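Local coordinates for protein peptidoglycan hydrolase FlgJ (Sphingomonas sp. A1, PDB 2ZYC) that probably acts as a flagellum-specific muramidase, hydrolysing the peptidoglycan layer so that the flagellar rod can be assembled in the periplasmic space, at residues A[17-22]-A[98-103]; A[42-47]-A[63-68]; A[49-54]-A[90-95]; A[54-59]-A[85-90]. The protein carries 2 engineered substitutions. One frame throughout, in Å; residues are numbered along the deposited sequence.

Contact 1: A[17-22]-A[98-103]; sequences AQSLGV and DYADLV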
loop_
_atom_site.group_PDB
_atom_site.type_symbol
_atom_site.label_atom_id
_atom_site.label_comp_id
_atom_site.label_asym_id
_atom_site.label_seq_id
_atom_site.Cartn_x
_atom_site.Cartn_y
_atom_site.Cartn_z
ATOM N N ALA A 17 -0.625 6.424 7.886
ATOM C CA ALA A 17 -1.658 7.360 7.443
ATOM C C ALA A 17 -1.650 8.624 8.290
ATOM O O ALA A 17 -1.836 9.731 7.777
ATOM C CB ALA A 17 -3.027 6.707 7.488
ATOM N N GLN A 18 -1.412 8.453 9.588
ATOM C CA GLN A 18 -1.334 9.579 10.507
ATOM C C GLN A 18 -0.113 10.479 10.200
ATOM O O GLN A 18 -0.191 11.707 10.319
ATOM C CB GLN A 18 -1.425 9.092 11.973
ATOM C CG GLN A 18 -2.876 8.655 12.375
ATOM C CD GLN A 18 -2.990 7.791 13.648
ATOM O OE1 GLN A 18 -2.283 7.993 14.643
ATOM N NE2 GLN A 18 -3.916 6.834 13.618
ATOM N N SER A 19 0.986 9.879 9.748
ATOM C CA SER A 19 2.167 10.649 9.341
ATOM C C SER A 19 2.029 11.250 7.936
ATOM O O SER A 19 2.719 12.216 7.594
ATOM C CB SER A 19 3.426 9.788 9.413
ATOM O OG SER A 19 3.552 8.989 8.253
ATOM N N LEU A 20 1.152 10.669 7.120
ATOM C CA LEU A 20 0.938 11.149 5.753
ATOM C C LEU A 20 -0.271 12.062 5.631
ATOM O O LEU A 20 -0.485 12.663 4.578
ATOM C CB LEU A 20 0.778 9.980 4.783
ATOM C CG LEU A 20 1.938 8.996 4.632
ATOM C CD1 LEU A 20 1.472 7.831 3.809
ATOM C CD2 LEU A 20 3.129 9.673 3.984
ATOM N N GLY A 21 -1.053 12.160 6.704
ATOM C CA GLY A 21 -2.249 12.994 6.755
ATOM C C GLY A 21 -3.389 12.543 5.850
ATOM O O GLY A 21 -4.024 13.366 5.187
ATOM N N VAL A 22 -3.638 11.232 5.823
ATOM C CA VAL A 22 -4.733 10.638 5.040
ATOM C C VAL A 22 -5.390 9.526 5.878
ATOM O O VAL A 22 -4.791 9.050 6.845
ATOM C CB VAL A 22 -4.247 10.063 3.666
ATOM C CG1 VAL A 22 -3.537 11.127 2.800
ATOM C CG2 VAL A 22 -3.352 8.849 3.860
ATOM N N ASP A 98 8.990 2.617 5.409
ATOM C CA ASP A 98 9.701 3.033 4.192
ATOM C C ASP A 98 8.760 3.760 3.225
ATOM O O ASP A 98 9.140 4.760 2.612
ATOM C CB ASP A 98 10.383 1.839 3.519
ATOM C CG ASP A 98 11.334 2.263 2.404
ATOM O OD1 ASP A 98 12.092 3.247 2.590
ATOM O OD2 ASP A 98 11.309 1.610 1.341
ATOM N N TYR A 99 7.527 3.268 3.112
ATOM C CA TYR A 99 6.479 3.908 2.312
ATOM C C TYR A 99 6.182 5.307 2.854
ATOM O O TYR A 99 6.074 6.284 2.104
ATOM C CB TYR A 99 5.198 3.061 2.345
ATOM C CG TYR A 99 4.003 3.701 1.669
ATOM C CD1 TYR A 99 3.744 3.476 0.320
ATOM C CD2 TYR A 99 3.135 4.535 2.378
ATOM C CE1 TYR A 99 2.652 4.056 -0.313
ATOM C CE2 TYR A 99 2.037 5.130 1.746
ATOM C CZ TYR A 99 1.806 4.880 0.404
ATOM O OH TYR A 99 0.734 5.455 -0.236
ATOM N N ALA A 100 6.046 5.395 4.174
ATOM C CA ALA A 100 5.756 6.672 4.849
ATOM C C ALA A 100 6.859 7.703 4.599
ATOM O O ALA A 100 6.587 8.883 4.402
ATOM C CB ALA A 100 5.575 6.457 6.331
ATOM N N ASP A 101 8.105 7.241 4.622
ATOM C CA ASP A 101 9.260 8.092 4.331
ATOM C C ASP A 101 9.188 8.626 2.896
ATOM O O ASP A 101 9.313 9.832 2.664
ATOM C CB ASP A 101 10.553 7.298 4.568
ATOM C CG ASP A 101 11.816 8.121 4.306
ATOM O OD1 ASP A 101 11.846 9.336 4.632
ATOM O OD2 ASP A 101 12.786 7.540 3.771
ATOM N N LEU A 102 8.967 7.724 1.943
ATOM C CA LEU A 102 8.887 8.085 0.532
ATOM C C LEU A 102 7.771 9.088 0.237
ATOM O O LEU A 102 8.012 10.147 -0.340
ATOM C CB LEU A 102 8.712 6.839 -0.343
ATOM C CG LEU A 102 8.626 7.130 -1.849
ATOM C CD1 LEU A 102 9.923 7.746 -2.384
ATOM C CD2 LEU A 102 8.251 5.878 -2.616
ATOM N N VAL A 103 6.549 8.741 0.626
ATOM C CA VAL A 103 5.375 9.524 0.249
ATOM C C VAL A 103 5.292 10.819 1.072
ATOM O O VAL A 103 4.844 11.851 0.566
ATOM C CB VAL A 103 4.086 8.666 0.367
ATOM C CG1 VAL A 103 2.826 9.488 0.113
ATOM C CG2 VAL A 103 4.162 7.511 -0.615
#

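Contact 2: A[42-47]-A[63-68]; sequences IRNKDG and TGKVVE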
loop_
_atom_site.group_PDB
_atom_site.type_symbol
_atom_site.label_atom_id
_atom_site.label_comp_id
_atom_site.label_asym_id
_atom_site.label_seq_id
_atom_site.Cartn_x
_atom_site.Cartn_y
_atom_site.Cartn_z
ATOM N N ILE A 42 5.509 -10.150 -3.449
ATOM C CA ILE A 42 6.827 -10.599 -3.911
ATOM C C ILE A 42 7.533 -11.373 -2.793
ATOM O O ILE A 42 7.509 -10.958 -1.640
ATOM C CB ILE A 42 7.676 -9.393 -4.375
ATOM C CG1 ILE A 42 7.032 -8.736 -5.597
ATOM C CG2 ILE A 42 9.109 -9.810 -4.691
ATOM C CD1 ILE A 42 7.280 -7.229 -5.682
ATOM N N ARG A 43 8.150 -12.502 -3.147
ATOM C CA ARG A 43 8.772 -13.391 -2.161
ATOM C C ARG A 43 10.268 -13.610 -2.433
ATOM O O ARG A 43 10.688 -13.662 -3.591
ATOM C CB ARG A 43 8.036 -14.742 -2.121
ATOM C CG ARG A 43 6.510 -14.637 -2.270
ATOM C CD ARG A 43 5.761 -15.855 -1.738
ATOM N NE ARG A 43 5.553 -15.777 -0.292
ATOM C CZ ARG A 43 6.344 -16.355 0.607
ATOM N NH1 ARG A 43 6.089 -16.226 1.905
ATOM N NH2 ARG A 43 7.385 -17.068 0.205
ATOM N N ASN A 44 11.059 -13.725 -1.365
ATOM C CA ASN A 44 12.495 -14.072 -1.469
ATOM C C ASN A 44 12.637 -15.541 -1.852
ATOM O O ASN A 44 11.712 -16.326 -1.623
ATOM C CB ASN A 44 13.217 -13.833 -0.140
ATOM C CG ASN A 44 13.276 -12.366 0.252
ATOM O OD1 ASN A 44 13.736 -11.521 -0.512
ATOM N ND2 ASN A 44 12.819 -12.065 1.453
ATOM N N LYS A 45 13.781 -15.923 -2.421
ATOM C CA LYS A 45 13.998 -17.321 -2.839
ATOM C C LYS A 45 13.943 -18.310 -1.676
ATOM O O LYS A 45 13.565 -19.471 -1.861
ATOM C CB LYS A 45 15.316 -17.483 -3.595
ATOM C CG LYS A 45 15.299 -16.874 -4.983
ATOM C CD LYS A 45 16.396 -17.473 -5.855
ATOM C CE LYS A 45 16.741 -16.548 -7.011
ATOM N NZ LYS A 45 17.588 -15.400 -6.555
ATOM N N ASP A 46 14.297 -17.841 -0.481
ATOM C CA ASP A 46 14.283 -18.690 0.710
ATOM C C ASP A 46 12.878 -18.884 1.295
ATOM O O ASP A 46 12.717 -19.525 2.338
ATOM C CB ASP A 46 15.271 -18.173 1.772
ATOM C CG ASP A 46 14.829 -16.868 2.436
ATOM O OD1 ASP A 46 13.730 -16.352 2.141
ATOM O OD2 ASP A 46 15.595 -16.351 3.278
ATOM N N GLY A 47 11.874 -18.311 0.631
ATOM C CA GLY A 47 10.482 -18.450 1.059
ATOM C C GLY A 47 9.976 -17.372 2.005
ATOM O O GLY A 47 8.768 -17.299 2.279
ATOM N N THR A 63 19.888 0.813 -0.512
ATOM C CA THR A 63 21.030 -0.019 -0.117
ATOM C C THR A 63 20.585 -1.149 0.814
ATOM O O THR A 63 21.418 -1.877 1.368
ATOM C CB THR A 63 22.116 0.816 0.585
ATOM O OG1 THR A 63 21.545 1.458 1.728
ATOM C CG2 THR A 63 22.691 1.873 -0.372
ATOM N N GLY A 64 19.272 -1.294 0.978
ATOM C CA GLY A 64 18.714 -2.378 1.776
ATOM C C GLY A 64 18.709 -3.702 1.035
ATOM O O GLY A 64 19.339 -3.855 -0.021
ATOM N N LYS A 65 17.987 -4.667 1.596
ATOM C CA LYS A 65 17.810 -5.958 0.967
ATOM C C LYS A 65 17.050 -5.802 -0.347
ATOM O O LYS A 65 16.139 -4.980 -0.455
ATOM C CB LYS A 65 17.054 -6.893 1.908
ATOM C CG LYS A 65 17.049 -8.348 1.475
ATOM C CD LYS A 65 16.304 -9.207 2.481
ATOM C CE LYS A 65 16.396 -10.681 2.098
ATOM N NZ LYS A 65 16.093 -11.561 3.266
ATOM N N VAL A 66 17.445 -6.601 -1.333
ATOM C CA VAL A 66 16.857 -6.572 -2.665
ATOM C C VAL A 66 16.330 -7.950 -3.049
ATOM O O VAL A 66 16.981 -8.974 -2.803
ATOM C CB VAL A 66 17.883 -6.082 -3.720
ATOM C CG1 VAL A 66 17.349 -6.269 -5.143
ATOM C CG2 VAL A 66 18.259 -4.616 -3.462
ATOM N N VAL A 67 15.146 -7.966 -3.646
ATOM C CA VAL A 67 14.585 -9.184 -4.191
ATOM C C VAL A 67 14.278 -8.963 -5.669
ATOM O O VAL A 67 13.688 -7.947 -6.056
ATOM C CB VAL A 67 13.341 -9.676 -3.381
ATOM C CG1 VAL A 67 12.275 -8.582 -3.273
ATOM C CG2 VAL A 67 12.767 -10.956 -3.988
ATOM N N GLU A 68 14.725 -9.896 -6.502
ATOM C CA GLU A 68 14.426 -9.837 -7.922
ATOM C C GLU A 68 13.132 -10.580 -8.195
ATOM O O GLU A 68 12.865 -11.633 -7.599
ATOM C CB GLU A 68 15.583 -10.388 -8.766
ATOM C CG GLU A 68 16.759 -9.420 -8.852
ATOM C CD GLU A 68 18.030 -10.037 -9.418
ATOM O OE1 GLU A 68 17.953 -11.050 -10.144
ATOM O OE2 GLU A 68 19.117 -9.494 -9.127
HETATM O O HOH W 1 16.191 -11.106 -1.244
HETATM O O HOH W 2 16.521 -13.973 1.952
#

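Contact 3: A[49-54]-A[90-95]; sequences PSYNLF and DSYEQA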
loop_
_atom_site.group_PDB
_atom_site.type_symbol
_atom_site.label_atom_id
_atom_site.label_comp_id
_atom_site.label_asym_id
_atom_site.label_seq_id
_atom_site.Cartn_x
_atom_site.Cartn_y
_atom_site.Cartn_z
ATOM N N PRO A 49 8.739 -13.687 2.905
ATOM C CA PRO A 49 8.147 -12.672 2.040
ATOM C C PRO A 49 9.068 -11.455 1.979
ATOM O O PRO A 49 9.909 -11.267 2.866
ATOM C CB PRO A 49 6.838 -12.321 2.754
ATOM C CG PRO A 49 7.067 -12.668 4.182
ATOM C CD PRO A 49 8.069 -13.782 4.216
ATOM N N SER A 50 8.917 -10.652 0.931
ATOM C CA SER A 50 9.620 -9.376 0.841
ATOM C C SER A 50 9.011 -8.348 1.794
ATOM O O SER A 50 9.672 -7.375 2.167
ATOM C CB SER A 50 9.546 -8.845 -0.583
ATOM O OG SER A 50 8.208 -8.548 -0.928
ATOM N N TYR A 51 7.743 -8.584 2.161
ATOM C CA TYR A 51 6.904 -7.660 2.937
ATOM C C TYR A 51 6.636 -6.364 2.165
ATOM O O TYR A 51 6.078 -5.409 2.708
ATOM C CB TYR A 51 7.500 -7.363 4.317
ATOM C CG TYR A 51 7.706 -8.589 5.185
ATOM C CD1 TYR A 51 6.656 -9.133 5.927
ATOM C CD2 TYR A 51 8.958 -9.209 5.251
ATOM C CE1 TYR A 51 6.859 -10.272 6.736
ATOM C CE2 TYR A 51 9.169 -10.341 6.046
ATOM C CZ TYR A 51 8.120 -10.862 6.783
ATOM O OH TYR A 51 8.343 -11.990 7.556
ATOM N N ASN A 52 7.019 -6.360 0.889
ATOM C CA ASN A 52 6.940 -5.177 0.033
ATOM C C ASN A 52 5.542 -5.083 -0.573
ATOM O O ASN A 52 5.336 -5.321 -1.769
ATOM C CB ASN A 52 8.027 -5.250 -1.051
ATOM C CG ASN A 52 8.169 -3.955 -1.841
ATOM O OD1 ASN A 52 7.334 -3.050 -1.739
ATOM N ND2 ASN A 52 9.231 -3.870 -2.641
ATOM N N LEU A 53 4.584 -4.727 0.282
ATOM C CA LEU A 53 3.175 -4.681 -0.092
ATOM C C LEU A 53 2.865 -3.631 -1.153
ATOM O O LEU A 53 1.903 -3.774 -1.901
ATOM C CB LEU A 53 2.302 -4.448 1.143
ATOM C CG LEU A 53 2.270 -5.587 2.167
ATOM C CD1 LEU A 53 1.235 -5.292 3.239
ATOM C CD2 LEU A 53 1.972 -6.919 1.496
ATOM N N PHE A 54 3.693 -2.590 -1.223
ATOM C CA PHE A 54 3.468 -1.499 -2.178
ATOM C C PHE A 54 4.236 -1.646 -3.501
ATOM O O PHE A 54 4.184 -0.759 -4.354
ATOM C CB PHE A 54 3.700 -0.138 -1.507
ATOM C CG PHE A 54 2.713 0.154 -0.407
ATOM C CD1 PHE A 54 1.427 0.604 -0.709
ATOM C CD2 PHE A 54 3.055 -0.056 0.928
ATOM C CE1 PHE A 54 0.506 0.857 0.313
ATOM C CE2 PHE A 54 2.143 0.206 1.952
ATOM C CZ PHE A 54 0.866 0.667 1.632
ATOM N N ASP A 90 12.120 -6.538 6.596
ATOM C CA ASP A 90 12.062 -7.553 7.653
ATOM C C ASP A 90 10.648 -7.758 8.209
ATOM O O ASP A 90 10.420 -8.707 8.965
ATOM C CB ASP A 90 13.004 -7.194 8.807
ATOM C CG ASP A 90 14.427 -6.911 8.353
ATOM O OD1 ASP A 90 14.955 -7.640 7.480
ATOM O OD2 ASP A 90 15.024 -5.957 8.893
ATOM N N SER A 91 9.716 -6.878 7.833
ATOM C CA SER A 91 8.337 -6.886 8.334
ATOM C C SER A 91 7.423 -5.943 7.546
ATOM O O SER A 91 7.909 -5.068 6.828
ATOM C CB SER A 91 8.308 -6.470 9.810
ATOM O OG SER A 91 8.765 -5.132 9.963
ATOM N N TYR A 92 6.104 -6.107 7.695
ATOM C CA TYR A 92 5.137 -5.116 7.188
ATOM C C TYR A 92 5.365 -3.744 7.820
ATOM O O TYR A 92 5.275 -2.715 7.144
ATOM C CB TYR A 92 3.682 -5.553 7.430
ATOM C CG TYR A 92 3.174 -6.662 6.526
ATOM C CD1 TYR A 92 3.791 -6.949 5.303
ATOM C CD2 TYR A 92 2.047 -7.407 6.888
ATOM C CE1 TYR A 92 3.310 -7.971 4.474
ATOM C CE2 TYR A 92 1.555 -8.416 6.067
ATOM C CZ TYR A 92 2.180 -8.693 4.868
ATOM O OH TYR A 92 1.676 -9.702 4.075
ATOM N N GLU A 93 5.662 -3.740 9.118
ATOM C CA GLU A 93 6.025 -2.513 9.830
ATOM C C GLU A 93 7.125 -1.730 9.101
ATOM O O GLU A 93 6.971 -0.542 8.852
ATOM C CB GLU A 93 6.442 -2.820 11.273
ATOM C CG GLU A 93 6.817 -1.592 12.102
ATOM C CD GLU A 93 7.070 -1.901 13.579
ATOM O OE1 GLU A 93 7.075 -3.092 13.973
ATOM O OE2 GLU A 93 7.266 -0.937 14.354
ATOM N N GLN A 94 8.224 -2.406 8.771
ATOM C CA GLN A 94 9.339 -1.749 8.088
ATOM C C GLN A 94 8.908 -1.249 6.707
ATOM O O GLN A 94 9.259 -0.135 6.306
ATOM C CB GLN A 94 10.546 -2.684 7.967
ATOM C CG GLN A 94 11.823 -1.956 7.549
ATOM C CD GLN A 94 13.025 -2.866 7.381
ATOM O OE1 GLN A 94 12.893 -4.076 7.232
ATOM N NE2 GLN A 94 14.212 -2.275 7.406
ATOM N N ALA A 95 8.150 -2.078 5.994
ATOM C CA ALA A 95 7.646 -1.726 4.664
ATOM C C ALA A 95 6.780 -0.468 4.707
ATOM O O ALA A 95 6.934 0.426 3.879
ATOM C CB ALA A 95 6.866 -2.887 4.063
HETATM O O HOH W 3 8.762 -10.233 10.221
#

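Contact 4: A[54-59]-A[85-90]; sequences FNIKAG and RFRAYD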
loop_
_atom_site.group_PDB
_atom_site.type_symbol
_atom_site.label_atom_id
_atom_site.label_comp_id
_atom_site.label_asym_id
_atom_site.label_seq_id
_atom_site.Cartn_x
_atom_site.Cartn_y
_atom_site.Cartn_z
ATOM N N PHE A 54 3.693 -2.590 -1.223
ATOM C CA PHE A 54 3.468 -1.499 -2.178
ATOM C C PHE A 54 4.236 -1.646 -3.501
ATOM O O PHE A 54 4.184 -0.759 -4.354
ATOM C CB PHE A 54 3.700 -0.138 -1.507
ATOM C CG PHE A 54 2.713 0.154 -0.407
ATOM C CD1 PHE A 54 1.427 0.604 -0.709
ATOM C CD2 PHE A 54 3.055 -0.056 0.928
ATOM C CE1 PHE A 54 0.506 0.857 0.313
ATOM C CE2 PHE A 54 2.143 0.206 1.952
ATOM C CZ PHE A 54 0.866 0.667 1.632
ATOM N N ASN A 55 4.914 -2.788 -3.664
ATOM C CA ASN A 55 5.619 -3.125 -4.903
ATOM C C ASN A 55 6.682 -2.073 -5.282
ATOM O O ASN A 55 6.875 -1.769 -6.458
ATOM C CB ASN A 55 4.610 -3.327 -6.040
ATOM C CG ASN A 55 3.827 -4.615 -5.906
ATOM O OD1 ASN A 55 4.363 -5.638 -5.468
ATOM N ND2 ASN A 55 2.552 -4.581 -6.299
ATOM N N ILE A 56 7.358 -1.542 -4.269
ATOM C CA ILE A 56 8.336 -0.467 -4.465
ATOM C C ILE A 56 9.647 -0.996 -5.044
ATOM O O ILE A 56 10.282 -1.881 -4.469
ATOM C CB ILE A 56 8.615 0.324 -3.171
ATOM C CG1 ILE A 56 7.318 0.845 -2.528
ATOM C CG2 ILE A 56 9.603 1.482 -3.445
ATOM C CD1 ILE A 56 6.452 1.717 -3.432
ATOM N N LYS A 57 10.045 -0.426 -6.180
ATOM C CA LYS A 57 11.302 -0.784 -6.837
ATOM C C LYS A 57 12.514 -0.361 -6.012
ATOM O O LYS A 57 12.492 0.667 -5.313
ATOM C CB LYS A 57 11.390 -0.157 -8.238
ATOM C CG LYS A 57 10.273 -0.540 -9.209
ATOM C CD LYS A 57 10.367 0.333 -10.475
ATOM C CE LYS A 57 9.265 0.023 -11.460
ATOM N NZ LYS A 57 9.365 0.892 -12.675
ATOM N N ALA A 58 13.560 -1.181 -6.087
ATOM C CA ALA A 58 14.853 -0.877 -5.487
ATOM C C ALA A 58 15.733 -0.180 -6.517
ATOM O O ALA A 58 16.256 -0.814 -7.427
ATOM C CB ALA A 58 15.529 -2.166 -5.005
ATOM N N GLY A 59 15.883 1.134 -6.379
ATOM C CA GLY A 59 16.744 1.896 -7.287
ATOM C C GLY A 59 18.124 2.162 -6.712
ATOM O O GLY A 59 18.550 1.509 -5.757
ATOM N N ARG A 85 14.080 -5.217 -9.957
ATOM C CA ARG A 85 14.673 -5.226 -8.627
ATOM C C ARG A 85 13.754 -4.495 -7.663
ATOM O O ARG A 85 13.433 -3.317 -7.860
ATOM C CB ARG A 85 16.068 -4.597 -8.642
ATOM C CG ARG A 85 17.092 -5.481 -9.357
ATOM C CD ARG A 85 18.385 -4.750 -9.647
ATOM N NE ARG A 85 18.968 -4.150 -8.454
ATOM C CZ ARG A 85 19.765 -4.773 -7.594
ATOM N NH1 ARG A 85 20.093 -6.049 -7.778
ATOM N NH2 ARG A 85 20.235 -4.109 -6.543
ATOM N N PHE A 86 13.320 -5.223 -6.639
ATOM C CA PHE A 86 12.388 -4.706 -5.643
ATOM C C PHE A 86 13.021 -4.615 -4.269
ATOM O O PHE A 86 13.897 -5.405 -3.915
ATOM C CB PHE A 86 11.153 -5.611 -5.561
ATOM C CG PHE A 86 10.295 -5.568 -6.781
ATOM C CD1 PHE A 86 9.358 -4.547 -6.949
ATOM C CD2 PHE A 86 10.419 -6.545 -7.768
ATOM C CE1 PHE A 86 8.548 -4.497 -8.094
ATOM C CE2 PHE A 86 9.623 -6.509 -8.908
ATOM C CZ PHE A 86 8.681 -5.479 -9.076
ATOM N N ARG A 87 12.557 -3.654 -3.479
ATOM C CA ARG A 87 12.975 -3.557 -2.087
ATOM C C ARG A 87 12.449 -4.758 -1.302
ATOM O O ARG A 87 11.394 -5.301 -1.626
ATOM C CB ARG A 87 12.459 -2.257 -1.473
ATOM C CG ARG A 87 12.897 -1.021 -2.253
ATOM C CD ARG A 87 12.481 0.269 -1.550
ATOM N NE ARG A 87 12.818 1.442 -2.361
ATOM C CZ ARG A 87 12.738 2.701 -1.942
ATOM N NH1 ARG A 87 12.344 2.971 -0.713
ATOM N NH2 ARG A 87 13.057 3.699 -2.760
ATOM N N ALA A 88 13.207 -5.181 -0.298
ATOM C CA ALA A 88 12.735 -6.205 0.642
ATOM C C ALA A 88 12.963 -5.745 2.069
ATOM O O ALA A 88 13.928 -5.019 2.362
ATOM C CB ALA A 88 13.420 -7.548 0.384
ATOM N N TYR A 89 12.073 -6.177 2.959
ATOM C CA TYR A 89 12.041 -5.676 4.325
ATOM C C TYR A 89 12.007 -6.846 5.304
ATOM O O TYR A 89 11.864 -7.992 4.890
ATOM C CB TYR A 89 10.801 -4.807 4.530
ATOM C CG TYR A 89 10.651 -3.684 3.527
ATOM C CD1 TYR A 89 11.392 -2.506 3.658
ATOM C CD2 TYR A 89 9.771 -3.805 2.449
ATOM C CE1 TYR A 89 11.243 -1.454 2.737
ATOM C CE2 TYR A 89 9.613 -2.771 1.523
ATOM C CZ TYR A 89 10.355 -1.601 1.677
ATOM O OH TYR A 89 10.191 -0.590 0.760
ATOM N N ASP A 90 12.120 -6.538 6.596
ATOM C CA ASP A 90 12.062 -7.553 7.653
ATOM C C ASP A 90 10.648 -7.758 8.209
ATOM O O ASP A 90 10.420 -8.707 8.965
ATOM C CB ASP A 90 13.004 -7.194 8.807
ATOM C CG ASP A 90 14.427 -6.911 8.353
ATOM O OD1 ASP A 90 14.955 -7.640 7.480
ATOM O OD2 ASP A 90 15.024 -5.957 8.893
HETATM O O HOH W 4 18.841 -1.750 -7.667
HETATM O O HOH W 5 14.781 3.358 -5.101
HETATM O O HOH W 6 19.029 -1.129 -5.278
#

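Contact 1: A[17-22]-A[98-103]
The Y99 ring meets L20 at its edge: CD1 of L20 lies near the ring plane, 3.4 Å from Y99 CE2 in the conformer described, and the two side chains cross at about a right angle. One face of the same ring carries CG2 of V103, the next turn of its own helix, while the opposite face stacks with the ring of F54. Y99 CG lies anti to the backbone N (chi1 174°), which sends the ring from its helix into the interior, where Y99 OH makes a weak hydrogen bond to Q30. The contact joins two helices, 3-20 and 92-105, in the helical part of the lysozyme-like glycosidase family 73 domain, the C-terminal portion of FlgJ. No hydrogen bond crosses between the segments. L20 instead divides its two methyls: CD1 serves the ring, and CD2 reaches over the helix backbone, 3.6 Å from A100 O and 3.9 Å from V103 CB. On the outer side, S19 OG passes A100 CB at 3.8 Å, and its polar partner is A16 O within its own helix. Helix 3-20 ends here: G21 follows with positive phi, and V22 N bonds back to A17 O at 3.1 Å.

Contact 2: A[42-47]-A[63-68]
Nearest CA atoms, N44 and V67, are 6.0 Å apart, and no direct hydrogen bond joins the segments: 42-47 is a loop closed by a type I beta turn from N44 to G47 (G47 N to N44 O, 3.0 Å), while 63-68 runs into strand 65-71. V67 is the side chain on which the loop rests. Its CG1 stands between the backbone N and the carbonyl carbon (chi1 55°), directed at I42, whose CG2 is 3.7 Å away from it. The other methyl, CG2, lies 3.4 Å from R43 O. N44 crosses V67 at about a right angle and brings OD1 to 3.4 Å from V67 CB. The amide is fixed at both ends: ND2 is hydrogen-bonded to T48 OG1, and OD1 accepts from a water, at 2.6 Å, that also donates to V66 O. K65, extended beyond CG, approaches N44 from the opposite direction, and its NZ donates to a second water, 2.8 Å away, which is held weakly by D46 OD2. D46 OD2 and K65 NZ, 4.8 Å apart, do not touch but bear opposite charges and probably still attract one another, with the water bridging them. Strand 65-71 pairs with 82-88, so this is a surface loop packed against a two-stranded antiparallel sheet, consistent with the small beta lobe of a lysozyme-like enzyme.

Contact 3: A[49-54]-A[90-95]
Y51 and Y92 both place CG anti to their carbonyl carbons (chi1 -59° and -74°), and their rings meet as an offset edge-to-face pair, the edge of Y51 toward the face of Y92, with planes at 84° and centroids 5.6 Å apart. Two local motifs frame the meeting. S91 is the N-cap of helix 92-105, its OG accepting from Q94 N at 3.0 Å, and S50 forms an ST turn by accepting from N52 N. The contact lays the loop before the sheet over the start of this helix. The Y51 ring lies between two unlike groups: S91 CA makes a CH-pi contact over one face, 3.7 Å from the centroid, and P49 CG covers the opposite face. Y92 in turn receives L53, whose CD1, in the conformer described, sits over one ring face at 3.7 Å from the centroid, while its CD2 approaches CE1. The hydroxyl of Y92 is hydrogen-bonded to Q41, which anchors the far end of this ring. At the helix start, the extended side chain of Q94, in the conformer described, reaches D90 N, and OE1 accepts from it at 2.7 Å, a nearly straight bond to the residue before the N-cap. A water donates to D90 O at 2.6 Å and is linked to Y51 OH by a weak bond of 3.2 Å.

Contact 4: A[54-59]-A[85-90]
Three hydrogen bonds tie the loop 54-59 to the strand: A58 N to R85 O at 2.8 Å, R87 N to I56 O at 3.0 Å, and R87 NE to K57 O at 3.1 Å. The first two flank K57 and F86 as a single beta bridge, so the loop bridges to strand 82-88 at one residue pair beside the two-stranded antiparallel sheet, then leaves. The bond from R87 N is nearly linear, 168° at the hydrogen, whereas the one from NE is more bent, 144°, and meets its carbonyl tilted from the plane. R87 thus offers both backbone and side chain to successive carbonyls of the loop. Its extended chain carries the guanidinium onward, where NH1 forms a salt bridge with D98 of helix 92-105; a water held by NH2 also takes G59 N. A further water spans R85 NE and A58 O, so each of the two arginines meets the loop's end partly through solvent. CG2 of I56 covers one face of the R87 guanidinium, 3.4 Å from NE, and A58 CB fits against the strand backbone, 3.6 Å from F86 C. The F86 side chain starts away from the loop, but its ring edge comes back to it: N55 O lies in the ring plane, 3.6 Å from F86 CE1.

Overall arrangement
From the N terminus, helix 3-20 leads into contact 1, which closes the widest loop by bringing 17-22 to helix 92-105; contacts 2, 3 and 4 all nest within it. Contact 2 joins 42-47 to strand 65-71, and its segments alternate with those of contacts 3 and 4, so both crossings interlock the long loop with the sheet. Contact 3 brings 49-54 to the start of helix 92-105; contact 4, nested inside it, shares F54 and D90 with it. The sheet strands link contacts 2 and 4 through bonds such as V67 O with F86 N, while D98 connects contact 1 to R87 and Y89 of contact 4. Together they tie the small sheet and its loop to the helical body.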